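Local coordinates for protein alpha-L-rhamnosidase (Aspergillus terreus, PDB 6GSZ) that probably hydrolyses terminal non-reducing alpha-L-rhamnose residues in alpha-L-rhamnosides, and here carries glucose in a pocket of its helical glycosidase domain, at residues W581-A586 and G592-N597; T471-A476 and T694-T699; A652-T657 and V682-Q687; R741-L746 and S750-Q755. One frame throughout, in Å; residues are numbered along the deposited sequence.

Interaction 1. Residues W581-A586 and G592-N597; sequences WLDPKA and GDATTN. With CA (calcium ion), chain B; MAN (alpha-D-mannopyranose), chain F; NAG (2-acetamido-2-deoxy-beta-D-glucopyranose), chain E; BGC (beta-D-glucopyranose), chain C.
An Asx turn sets the shape of this inter-helix loop, and its aspartate, Asp583, also reaches across to Thr595. The two oxygens of the carboxylate divide the work. Asp583 OD1 accepts from Lys585 N at 2.9 Å and closes the turn, which coincides with a type I beta turn running to Ala586. Asp583 OD2 faces the other arm and is gripped twice by one residue. Thr595 OG1 donates to Asp583 OD2 over 2.7 Å, using the syn lone pair, whereas Thr595 N meets the same OD2 over 2.9 Å from well above the carboxylate plane. With OG1 between the threonine's own backbone N and carbonyl carbon (chi1 63°), hydroxyl and amide can converge on one acceptor. A water donates to OD2 as well and links it to Thr596 OG1, whose stronger partner is Thr655.

The loop joins helices 545-562 and 598-619 of the six-hairpin glycosidase domain, and its arms serve different neighbours. At one end the ring of Trp581 approaches Gly592 obliquely, CZ3 lying 3.4 Å from Gly592 N. Over one face of that indole sits the bound glucose, its O4 3.7 Å above the ring plane of Trp581 and offset toward the rim, while Trp578 and Phe696 meet the same ring edge-to-face. Further along, Ala586 CB packs on Asp593 O at 3.4 Å. Asp593 is the centre of an inverse gamma turn, and both its carboxylate oxygens bind a calcium ion, OD2 at 2.3 Å, with three waters as further ligands. A glycan mannose donates from O4 to Ala586 O at 2.8 Å.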
# COMPACT_ATOMS: atom_id res chain seq x y z
N TRP A 581 -11.62 7.63 16.95
CA TRP A 581 -10.47 7.06 17.63
C TRP A 581 -9.32 8.08 17.69
O TRP A 581 -9.01 8.70 16.70
CB TRP A 581 -10.08 5.81 16.84
CG TRP A 581 -8.98 4.96 17.40
CD1 TRP A 581 -7.70 4.87 16.91
CD2 TRP A 581 -9.06 4.08 18.53
NE1 TRP A 581 -6.99 3.97 17.67
CE2 TRP A 581 -7.79 3.48 18.65
CE3 TRP A 581 -10.08 3.72 19.42
CZ2 TRP A 581 -7.52 2.52 19.63
CZ3 TRP A 581 -9.79 2.81 20.42
CH2 TRP A 581 -8.54 2.21 20.51
N LEU A 582 -8.69 8.22 18.87
CA LEU A 582 -7.47 9.01 19.04
C LEU A 582 -7.75 10.51 18.85
O LEU A 582 -6.85 11.26 18.54
CB LEU A 582 -6.34 8.47 18.14
CG LEU A 582 -5.61 7.26 18.70
CD1 LEU A 582 -4.62 6.70 17.69
CD2 LEU A 582 -4.93 7.59 20.02
N ASP A 583 -8.98 10.92 19.17
CA ASP A 583 -9.28 12.33 19.48
C ASP A 583 -8.17 12.79 20.41
O ASP A 583 -7.86 12.06 21.36
CB ASP A 583 -10.68 12.41 20.12
CG ASP A 583 -11.16 13.75 20.64
OD1 ASP A 583 -10.30 14.60 20.99
OD2 ASP A 583 -12.39 13.91 20.71
N PRO A 584 -7.50 13.93 20.20
CA PRO A 584 -6.40 14.34 21.08
C PRO A 584 -6.78 14.54 22.55
O PRO A 584 -5.90 14.53 23.43
CB PRO A 584 -5.91 15.65 20.47
CG PRO A 584 -7.07 16.16 19.68
CD PRO A 584 -7.77 14.92 19.14
N LYS A 585 -8.06 14.71 22.86
CA LYS A 585 -8.55 14.85 24.21
C LYS A 585 -8.87 13.49 24.87
O LYS A 585 -9.12 13.47 26.08
CB LYS A 585 -9.80 15.73 24.25
CG LYS A 585 -9.64 17.16 23.76
CD LYS A 585 -8.92 18.06 24.67
CE LYS A 585 -9.15 19.51 24.28
NZ LYS A 585 -8.03 20.36 24.72
N ALA A 586 -8.86 12.39 24.11
CA ALA A 586 -9.08 11.08 24.73
C ALA A 586 -7.92 10.76 25.68
O ALA A 586 -6.76 11.10 25.39
CB ALA A 586 -9.24 10.01 23.69
N GLY A 592 -10.61 5.39 22.54
CA GLY A 592 -11.97 5.52 22.04
C GLY A 592 -12.85 6.47 22.84
O GLY A 592 -13.99 6.77 22.43
N ASP A 593 -12.34 7.04 23.92
CA ASP A 593 -13.16 7.91 24.82
C ASP A 593 -13.11 9.34 24.27
O ASP A 593 -12.45 10.19 24.80
CB ASP A 593 -12.70 7.75 26.25
CG ASP A 593 -13.48 8.57 27.27
OD1 ASP A 593 -14.63 8.95 27.01
OD2 ASP A 593 -12.94 8.83 28.36
N ALA A 594 -13.84 9.55 23.17
CA ALA A 594 -13.78 10.78 22.39
C ALA A 594 -14.76 11.81 22.93
O ALA A 594 -15.72 11.51 23.67
CB ALA A 594 -14.06 10.51 20.94
N THR A 595 -14.56 13.04 22.43
CA THR A 595 -15.45 14.16 22.77
C THR A 595 -16.72 14.19 21.90
O THR A 595 -17.61 15.02 22.14
CB THR A 595 -14.72 15.51 22.69
OG1 THR A 595 -14.30 15.72 21.34
CG2 THR A 595 -13.54 15.61 23.64
N THR A 596 -16.77 13.35 20.88
CA THR A 596 -17.93 13.24 20.00
C THR A 596 -18.60 11.88 20.21
O THR A 596 -17.91 10.86 20.23
CB THR A 596 -17.53 13.37 18.52
OG1 THR A 596 -16.70 14.53 18.36
CG2 THR A 596 -18.74 13.50 17.61
N ASN A 597 -19.91 11.87 20.37
CA ASN A 597 -20.69 10.65 20.60
C ASN A 597 -20.41 9.62 19.48
O ASN A 597 -20.43 9.94 18.28
CB ASN A 597 -22.18 10.97 20.71
CG ASN A 597 -23.04 9.77 20.96
OD1 ASN A 597 -23.33 9.00 20.03
ND2 ASN A 597 -23.38 9.56 22.22
CA CA B . -14.53 10.48 28.82
C1 MAN F . -5.49 16.27 28.57
C2 MAN F . -6.75 15.47 28.22
C3 MAN F . -6.34 14.03 27.87
C4 MAN F . -5.31 14.03 26.71
C5 MAN F . -4.15 14.94 27.08
C6 MAN F . -3.19 15.11 25.93
O2 MAN F . -7.41 16.12 27.14
O3 MAN F . -7.50 13.20 27.64
O4 MAN F . -4.75 12.68 26.47
O5 MAN F . -4.53 16.27 27.50
O6 MAN F . -2.22 16.03 26.39
C1 NAG E . -22.56 14.50 23.08
C2 NAG E . -22.22 14.56 24.54
C3 NAG E . -23.06 13.55 25.34
C4 NAG E . -24.55 13.61 25.02
C5 NAG E . -24.73 13.49 23.50
C6 NAG E . -26.19 13.49 23.02
C7 NAG E . -20.23 13.06 24.27
C8 NAG E . -18.78 12.93 24.53
N2 NAG E . -20.80 14.26 24.66
O3 NAG E . -22.80 13.80 26.69
O4 NAG E . -25.13 12.40 25.52
O5 NAG E . -23.99 14.54 22.88
O6 NAG E . -26.82 14.69 23.47
O7 NAG E . -20.80 12.09 23.74
C2 BGC C . -5.12 0.99 14.26
C3 BGC C . -6.53 1.37 14.60
C4 BGC C . -7.26 0.50 15.61
C5 BGC C . -6.34 0.38 16.72
C6 BGC C . -7.08 -0.45 17.75
C1 BGC C . -4.33 0.72 15.54
O1 BGC C . -2.98 0.50 15.20
O2 BGC C . -4.40 2.11 13.82
O3 BGC C . -7.26 1.18 13.51
O4 BGC C . -8.56 0.95 16.04
O5 BGC C . -5.02 -0.18 16.40
O6 BGC C . -6.18 -0.74 18.83
O HOH W 1 -14.11 13.76 18.59
O HOH W 2 -15.38 12.51 27.00
O HOH W 3 -15.66 11.73 30.19
O HOH W 4 -12.29 11.23 29.05

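Interaction 2. Residues T471-A476 and T694-T699; sequences TGDIHA and TGFAGT. With BGC (beta-D-glucopyranose), chain C.
Asp473 OD1 accepts the O3 hydroxyl of the bound glucose at 2.5 Å, while OD2 of the same carboxylate both accepts from the sugar and lies against the ring of Phe696. The second sugar bond runs from glucose O2 to Asp473 OD2 over 2.6 Å, so one carboxylate takes two adjacent hydroxyls, an oxygen for each. Phe696 CE2 comes within 3.5 Å of Asp473 OD2, and the carboxylate and ring planes stand 89° apart. OD2 approaches the ring obliquely, whereas OD1 lies at the ring edge and in its plane. Glucose O2 is near the same rim, 3.8 Å from Phe696 CE2, so sugar, acid and aromatic ring meet at one corner of the pocket.

The two residues come from distant parts of the chain. Asp473 sits in the first turn of helix 471-484, and its CG, anti to the carbonyl carbon (chi1 -56°), brings the carboxylate nearer to Phe696 than the start of the side chain would suggest. Phe696 belongs to the loop after helix 671-687, and both are elements of the helical barrel characteristic of six-hairpin glycosidases. Three donors, Gly698 N, Thr699 N and Thr699 OG1, converge on Gly695 O, the last at 2.7 Å. Asp580 receives the backbone N of Gly695, Ala697 and Gly698.

No hydrogen bond joins the two segments. The phenyl C-H rim offers a weakly polar surface to the acid, consistent with the carboxylate spending strong directional bonds on the sugar hydroxyls.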
# COMPACT_ATOMS: atom_id res chain seq x y z
N THR A 471 -8.76 -1.88 8.79
CA THR A 471 -9.71 -1.40 7.78
C THR A 471 -9.96 0.11 7.86
O THR A 471 -10.02 0.79 6.85
CB THR A 471 -10.99 -2.24 7.88
OG1 THR A 471 -11.48 -2.27 9.23
CG2 THR A 471 -10.73 -3.64 7.38
N GLY A 472 -10.15 0.65 9.07
CA GLY A 472 -10.47 2.05 9.18
C GLY A 472 -9.33 2.92 8.69
O GLY A 472 -9.54 3.97 8.05
N ASP A 473 -8.08 2.54 8.98
CA ASP A 473 -6.94 3.36 8.66
C ASP A 473 -6.84 3.54 7.13
O ASP A 473 -6.58 4.65 6.65
CB ASP A 473 -5.63 2.76 9.20
CG ASP A 473 -5.60 2.50 10.70
OD1 ASP A 473 -6.58 1.91 11.21
OD2 ASP A 473 -4.60 2.92 11.33
N ILE A 474 -7.01 2.45 6.37
CA ILE A 474 -6.91 2.56 4.93
C ILE A 474 -8.13 3.28 4.35
O ILE A 474 -8.00 3.97 3.35
CB ILE A 474 -6.58 1.21 4.25
CG1 ILE A 474 -6.32 1.38 2.76
CG2 ILE A 474 -7.63 0.17 4.52
CD1 ILE A 474 -5.18 2.33 2.42
N HIS A 475 -9.28 3.15 4.99
CA HIS A 475 -10.44 3.94 4.58
C HIS A 475 -10.07 5.43 4.63
O HIS A 475 -10.30 6.19 3.67
CB HIS A 475 -11.67 3.58 5.42
CG HIS A 475 -12.95 4.22 4.99
ND1 HIS A 475 -14.10 4.06 5.75
CD2 HIS A 475 -13.26 5.08 3.99
CE1 HIS A 475 -15.09 4.78 5.19
NE2 HIS A 475 -14.60 5.39 4.11
N ALA A 476 -9.52 5.88 5.74
CA ALA A 476 -9.15 7.29 5.92
C ALA A 476 -8.04 7.74 4.96
O ALA A 476 -8.09 8.87 4.45
CB ALA A 476 -8.70 7.54 7.36
N THR A 694 -9.59 16.61 15.93
CA THR A 694 -10.20 15.40 15.32
C THR A 694 -9.35 14.15 15.61
O THR A 694 -8.14 14.23 15.61
CB THR A 694 -10.35 15.64 13.82
OG1 THR A 694 -9.08 16.05 13.28
CG2 THR A 694 -11.40 16.67 13.47
N GLY A 695 -10.05 13.01 15.72
CA GLY A 695 -9.41 11.69 15.64
C GLY A 695 -9.53 11.09 14.25
O GLY A 695 -9.63 11.81 13.25
N PHE A 696 -9.59 9.75 14.17
CA PHE A 696 -9.53 9.07 12.88
C PHE A 696 -10.79 9.37 12.06
O PHE A 696 -10.75 9.23 10.84
CB PHE A 696 -9.30 7.56 13.06
CG PHE A 696 -7.90 7.07 13.31
CD1 PHE A 696 -6.94 7.87 13.93
CD2 PHE A 696 -7.54 5.79 12.95
CE1 PHE A 696 -5.66 7.42 14.19
CE2 PHE A 696 -6.26 5.32 13.23
CZ PHE A 696 -5.32 6.12 13.83
N ALA A 697 -11.90 9.64 12.75
CA ALA A 697 -13.16 9.84 12.01
C ALA A 697 -13.19 11.19 11.29
O ALA A 697 -13.81 11.30 10.25
CB ALA A 697 -14.37 9.73 12.93
N GLY A 698 -12.56 12.21 11.91
CA GLY A 698 -12.66 13.58 11.42
C GLY A 698 -11.44 14.05 10.63
O GLY A 698 -11.56 14.92 9.77
N THR A 699 -10.25 13.53 10.92
CA THR A 699 -9.01 14.15 10.45
C THR A 699 -8.90 14.16 8.92
O THR A 699 -8.61 15.22 8.31
CB THR A 699 -7.79 13.48 11.06
OG1 THR A 699 -7.84 13.68 12.47
CG2 THR A 699 -6.50 14.07 10.52
C2 BGC C . -5.12 0.99 14.26
C3 BGC C . -6.53 1.37 14.60
C4 BGC C . -7.26 0.50 15.61
C5 BGC C . -6.34 0.38 16.72
C6 BGC C . -7.08 -0.45 17.75
C1 BGC C . -4.33 0.72 15.54
O1 BGC C . -2.98 0.50 15.20
O2 BGC C . -4.40 2.11 13.82
O3 BGC C . -7.26 1.18 13.51
O4 BGC C . -8.56 0.95 16.04
O5 BGC C . -5.02 -0.18 16.40
O6 BGC C . -6.18 -0.74 18.83

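Interaction 3. Residues A652-T657 and V682-Q687; sequences ANETQT and VNIIKQ. With NAG (2-acetamido-2-deoxy-beta-D-glucopyranose), chain E.
Glu654 and Gln656 lie against Ile684 and Ile685 where the capped start of helix 656-664 meets the last turns of helix 671-687, two consecutive helices of the six-hairpin domain. The direct contact is van der Waals packing, with no hydrogen bond between the segments. Ile684 points toward the turn and lays its CD1 on the backbone of Glu654, 3.4 Å from Glu654 O. The carboxylate of Glu654 passes nearby, its OE1 4.1 Å from Ile684 CD1, and the two side chains cross at about a right angle. Gln656 crosses Ile685 in the same manner, with Gln656 CD 3.9 Å from Ile685 CG1, so the isoleucine methylene rests on the flat amide group.

Polar bonds hold the groups that do the packing. Gln656 runs out extended (chi2 -175°), which carries its buried amide past the isoleucine to the loop beyond helix 671-687: OE1 accepts from Gly693 N and NE2 donates to Lys691 O. Glu654 bends back at chi2 (-89°) instead, and its carboxylate forms a salt bridge with Arg680 through OE1 and accepts from Met651 N through OE2. The amide that Ile685 packs on is thus held at both its oxygen and its nitrogen, and the carboxylate beside Ile684 is held at both oxygens.

Backbone turns and caps shape the approach. Glu654 is the centre of an inverse gamma turn, closed by a weak bond from Thr655 N to Asn653 O. Thr655 is the N-cap, its OG1 accepting from Gly658 N.

Covalent attachment adds a glycan at the Asn-Glu-Thr sequon, where Asn653 ND2 is bonded to C1 of an N-acetylglucosamine at 1.4 Å.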
# COMPACT_ATOMS: atom_id res chain seq x y z
N ALA A 652 -25.46 17.80 18.59
CA ALA A 652 -25.46 17.26 19.95
C ALA A 652 -24.08 17.48 20.61
O ALA A 652 -24.00 17.81 21.80
CB ALA A 652 -25.84 15.80 19.94
N ASN A 653 -23.02 17.32 19.83
CA ASN A 653 -21.64 17.65 20.25
C ASN A 653 -21.05 18.66 19.26
O ASN A 653 -20.79 18.33 18.11
CB ASN A 653 -20.75 16.40 20.35
CG ASN A 653 -21.41 15.27 21.08
OD1 ASN A 653 -21.51 14.19 20.54
ND2 ASN A 653 -21.88 15.52 22.31
N GLU A 654 -20.81 19.88 19.74
CA GLU A 654 -20.21 20.94 18.93
C GLU A 654 -18.68 20.87 19.03
O GLU A 654 -18.03 21.64 19.71
CB GLU A 654 -20.76 22.30 19.38
CG GLU A 654 -22.21 22.55 18.98
CD GLU A 654 -22.38 23.21 17.61
OE1 GLU A 654 -21.68 24.19 17.36
OE2 GLU A 654 -23.19 22.67 16.77
N THR A 655 -18.14 19.87 18.34
CA THR A 655 -16.74 19.53 18.28
C THR A 655 -16.29 19.55 16.83
O THR A 655 -17.12 19.64 15.90
CB THR A 655 -16.52 18.13 18.84
OG1 THR A 655 -17.26 17.18 18.05
CG2 THR A 655 -16.93 18.03 20.30
N GLN A 656 -14.99 19.54 16.61
CA GLN A 656 -14.48 19.55 15.26
C GLN A 656 -15.08 18.39 14.46
O GLN A 656 -15.54 18.60 13.34
CB GLN A 656 -12.96 19.57 15.24
CG GLN A 656 -12.38 20.88 15.74
CD GLN A 656 -10.88 20.95 15.61
OE1 GLN A 656 -10.28 20.30 14.74
NE2 GLN A 656 -10.27 21.73 16.50
N THR A 657 -15.03 17.17 15.01
CA THR A 657 -15.60 16.03 14.27
C THR A 657 -17.14 16.10 14.20
O THR A 657 -17.73 15.78 13.15
CB THR A 657 -15.15 14.71 14.89
OG1 THR A 657 -13.74 14.64 14.71
CG2 THR A 657 -15.81 13.50 14.28
N VAL A 682 -15.42 27.01 12.37
CA VAL A 682 -14.25 27.91 12.28
C VAL A 682 -14.02 28.59 13.64
O VAL A 682 -12.86 28.74 14.06
CB VAL A 682 -14.42 28.95 11.16
CG1 VAL A 682 -13.37 30.05 11.25
CG2 VAL A 682 -14.41 28.30 9.80
N ASN A 683 -15.10 28.99 14.32
CA ASN A 683 -15.01 29.64 15.62
C ASN A 683 -14.40 28.70 16.66
O ASN A 683 -13.52 29.15 17.42
CB ASN A 683 -16.36 30.18 16.08
CG ASN A 683 -16.26 30.97 17.36
OD1 ASN A 683 -15.56 31.98 17.40
ND2 ASN A 683 -16.90 30.51 18.42
N ILE A 684 -14.86 27.43 16.70
CA ILE A 684 -14.32 26.42 17.65
C ILE A 684 -12.82 26.21 17.39
O ILE A 684 -12.05 26.12 18.35
CB ILE A 684 -15.11 25.09 17.54
CG1 ILE A 684 -16.47 25.20 18.23
CG2 ILE A 684 -14.29 23.93 18.07
CD1 ILE A 684 -17.55 24.33 17.62
N ILE A 685 -12.43 26.14 16.11
CA ILE A 685 -11.04 25.97 15.73
C ILE A 685 -10.21 27.17 16.21
O ILE A 685 -9.13 27.01 16.77
CB ILE A 685 -10.93 25.72 14.22
CG1 ILE A 685 -11.52 24.35 13.86
CG2 ILE A 685 -9.51 25.91 13.72
CD1 ILE A 685 -11.80 24.15 12.37
N LYS A 686 -10.72 28.37 15.97
CA LYS A 686 -10.02 29.61 16.35
C LYS A 686 -9.85 29.69 17.88
O LYS A 686 -8.76 30.07 18.37
CB LYS A 686 -10.73 30.84 15.75
CG LYS A 686 -10.15 32.18 16.14
CD LYS A 686 -10.91 33.36 15.55
CE LYS A 686 -10.34 34.69 16.03
NZ LYS A 686 -10.85 35.86 15.28
N GLN A 687 -10.89 29.31 18.63
CA GLN A 687 -10.85 29.36 20.09
C GLN A 687 -9.90 28.28 20.63
O GLN A 687 -9.39 28.43 21.71
CB GLN A 687 -12.27 29.26 20.66
CG GLN A 687 -13.14 30.46 20.32
CD GLN A 687 -12.52 31.81 20.58
OE1 GLN A 687 -12.43 32.68 19.69
NE2 GLN A 687 -12.08 32.03 21.81
C1 NAG E . -22.56 14.50 23.08
C2 NAG E . -22.22 14.56 24.54
C3 NAG E . -23.06 13.55 25.34
C4 NAG E . -24.55 13.61 25.02
C5 NAG E . -24.73 13.49 23.50
C6 NAG E . -26.19 13.49 23.02
C7 NAG E . -20.23 13.06 24.27
C8 NAG E . -18.78 12.93 24.53
N2 NAG E . -20.80 14.26 24.66
O3 NAG E . -22.80 13.80 26.69
O4 NAG E . -25.13 12.40 25.52
O5 NAG E . -23.99 14.54 22.88
O6 NAG E . -26.82 14.69 23.47
O7 NAG E . -20.80 12.09 23.74

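Interaction 4. Residues R741-L746 and S750-Q755; sequences RWDSML and SINPGQ. With NAG (2-acetamido-2-deoxy-beta-D-glucopyranose), chain D.
Leu746 N donates to Ser750 O over 2.7 Å. Its counterpart runs the other way, from Asn752 N to Ser744 O at 2.9 Å. Between these two bonds Met745 and Ile751 form a non-hydrogen-bonded antiparallel pair, a single bridge in a short hairpin-like loop, and Met745 CA makes a C-H...O contact with Ser750 O.

The Asn752 side chain extends the polar network. Its CG is anti to the backbone N (chi1 -169°), which turns the amide back over the first arm. Asn752 ND2 donates to Asp743 O at 3.2 Å, and a water that donates to Asp743 OD2 accepts from the same ND2. On the other side of the amide, Asn752 OD1 receives Gly754 N at 2.8 Å in the carbonyl plane, on a lone pair, forming an Asx turn. The amide also lies over the Arg741 guanidinium: OD1 is 3.7 Å above that plane, offset toward the rim, and the two flat groups are only 18° apart. Arg741 NE donates to Met756 O and NH2 to Ala588 O, both outside the two segments.

Apolar packing is sparser. Leu746 CD1 approaches Pro753 CD at 4.4 Å, and the same methyl touches a glycan N-acetylglucosamine, 3.7 Å from its C6.

Beyond the loop, Met745 and Ile751 rest on Val359 of strand 351-361, and Glu361 of that strand takes Ile751 N. Tyr729 OH of helix 727-732 is hydrogen-bonded to Met745 O.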
# COMPACT_ATOMS: atom_id res chain seq x y z
N ARG A 741 -0.48 8.81 17.26
CA ARG A 741 -1.09 9.80 18.09
C ARG A 741 -0.56 11.19 17.71
O ARG A 741 0.60 11.35 17.35
CB ARG A 741 -0.67 9.60 19.54
CG ARG A 741 -1.03 8.24 20.11
CD ARG A 741 -0.41 8.03 21.47
NE ARG A 741 -0.93 6.84 22.16
CZ ARG A 741 -2.11 6.78 22.80
NH1 ARG A 741 -2.88 7.87 22.96
NH2 ARG A 741 -2.51 5.61 23.28
N TRP A 742 -1.41 12.20 17.86
CA TRP A 742 -0.92 13.58 17.68
C TRP A 742 0.33 13.77 18.56
O TRP A 742 1.36 14.37 18.13
CB TRP A 742 -2.02 14.61 17.99
CG TRP A 742 -3.18 14.50 17.04
CD1 TRP A 742 -4.43 14.05 17.30
CD2 TRP A 742 -3.17 14.89 15.67
NE1 TRP A 742 -5.21 14.10 16.16
CE2 TRP A 742 -4.44 14.58 15.14
CE3 TRP A 742 -2.18 15.40 14.82
CZ2 TRP A 742 -4.78 14.88 13.84
CZ3 TRP A 742 -2.52 15.69 13.52
CH2 TRP A 742 -3.80 15.39 13.03
N ASP A 743 0.28 13.19 19.76
CA ASP A 743 1.33 13.36 20.78
C ASP A 743 2.05 12.02 21.04
O ASP A 743 2.29 11.68 22.20
CB ASP A 743 0.73 13.93 22.09
CG ASP A 743 -0.43 13.13 22.67
OD1 ASP A 743 -0.91 12.16 22.00
OD2 ASP A 743 -0.95 13.53 23.71
N SER A 744 2.44 11.26 20.01
CA SER A 744 3.17 10.01 20.28
C SER A 744 4.42 10.34 21.09
O SER A 744 4.83 9.53 21.92
CB SER A 744 3.53 9.27 19.02
OG SER A 744 2.43 8.51 18.51
N MET A 745 5.06 11.48 20.80
CA MET A 745 6.11 12.04 21.69
C MET A 745 5.58 13.34 22.31
O MET A 745 4.96 14.15 21.59
CB MET A 745 7.39 12.35 20.92
CG MET A 745 8.57 12.83 21.76
SD MET A 745 10.12 12.85 20.79
CE MET A 745 10.44 11.07 20.71
N LEU A 746 5.84 13.54 23.60
CA LEU A 746 5.45 14.74 24.31
C LEU A 746 6.53 15.81 24.10
O LEU A 746 7.65 15.53 23.70
CB LEU A 746 5.24 14.39 25.79
CG LEU A 746 4.34 13.19 26.06
CD1 LEU A 746 4.21 12.96 27.55
CD2 LEU A 746 2.95 13.37 25.44
N SER A 750 9.70 12.83 25.99
CA SER A 750 9.18 11.58 26.54
C SER A 750 8.13 10.98 25.60
O SER A 750 7.38 11.72 24.96
CB SER A 750 8.56 11.80 27.89
OG SER A 750 9.58 12.07 28.83
N ILE A 751 8.08 9.64 25.55
CA ILE A 751 7.09 8.93 24.76
C ILE A 751 5.76 8.97 25.51
O ILE A 751 5.71 8.92 26.72
CB ILE A 751 7.56 7.50 24.41
CG1 ILE A 751 8.87 7.53 23.61
CG2 ILE A 751 6.49 6.71 23.67
CD1 ILE A 751 9.46 6.13 23.35
N ASN A 752 4.66 9.10 24.75
CA ASN A 752 3.33 9.02 25.30
C ASN A 752 3.23 7.80 26.22
O ASN A 752 3.70 6.72 25.85
CB ASN A 752 2.30 8.92 24.19
CG ASN A 752 0.89 9.10 24.67
OD1 ASN A 752 0.34 8.26 25.38
ND2 ASN A 752 0.28 10.21 24.26
N PRO A 753 2.62 7.92 27.43
CA PRO A 753 2.56 6.78 28.34
C PRO A 753 1.64 5.65 27.87
O PRO A 753 1.70 4.54 28.39
CB PRO A 753 2.05 7.41 29.65
CG PRO A 753 1.20 8.59 29.17
CD PRO A 753 2.00 9.14 27.99
N GLY A 754 0.81 5.92 26.87
CA GLY A 754 -0.06 4.89 26.38
C GLY A 754 0.72 3.69 25.87
O GLY A 754 1.70 3.84 25.17
N GLN A 755 0.19 2.50 26.17
CA GLN A 755 0.83 1.27 25.78
C GLN A 755 0.82 1.15 24.25
O GLN A 755 1.71 0.51 23.65
CB GLN A 755 0.11 0.06 26.40
C1 NAG D . 7.90 15.25 30.12
C2 NAG D . 8.07 15.03 31.59
C3 NAG D . 6.80 14.46 32.20
C4 NAG D . 5.57 15.28 31.80
C5 NAG D . 5.49 15.31 30.27
C6 NAG D . 4.33 16.08 29.62
C7 NAG D . 10.46 14.62 32.01
C8 NAG D . 11.47 13.54 32.24
N2 NAG D . 9.21 14.16 31.78
O3 NAG D . 7.00 14.57 33.61
O4 NAG D . 4.41 14.68 32.41
O5 NAG D . 6.68 15.96 29.85
O6 NAG D . 4.35 17.47 29.97
O7 NAG D . 10.78 15.81 32.05
O HOH W 5 -2.15 11.61 25.36

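In the fold
From the N terminus, residues 471-476 open the longest loop, which interaction 2 closes only at 694-699, more than two hundred residues later. Interactions 1 and 3 both fall within that span, one after the other, and interaction 4 closes a short loop after it; none cross. Interactions 1 and 2 each touch all the others. Trp581 O is probably hydrogen-bonded to Phe696 N of interaction 2, Thr596 and Asn597 are similarly joined to Thr655 and Asn653 of interaction 3, and Leu582 packs on Arg741 of interaction 4. Thr694 packs on Thr657 of interaction 3 and, with Trp742, ties interaction 2 to interaction 4, whereas interactions 3 and 4 do not touch. Glucose is shared by interactions 1 and 2.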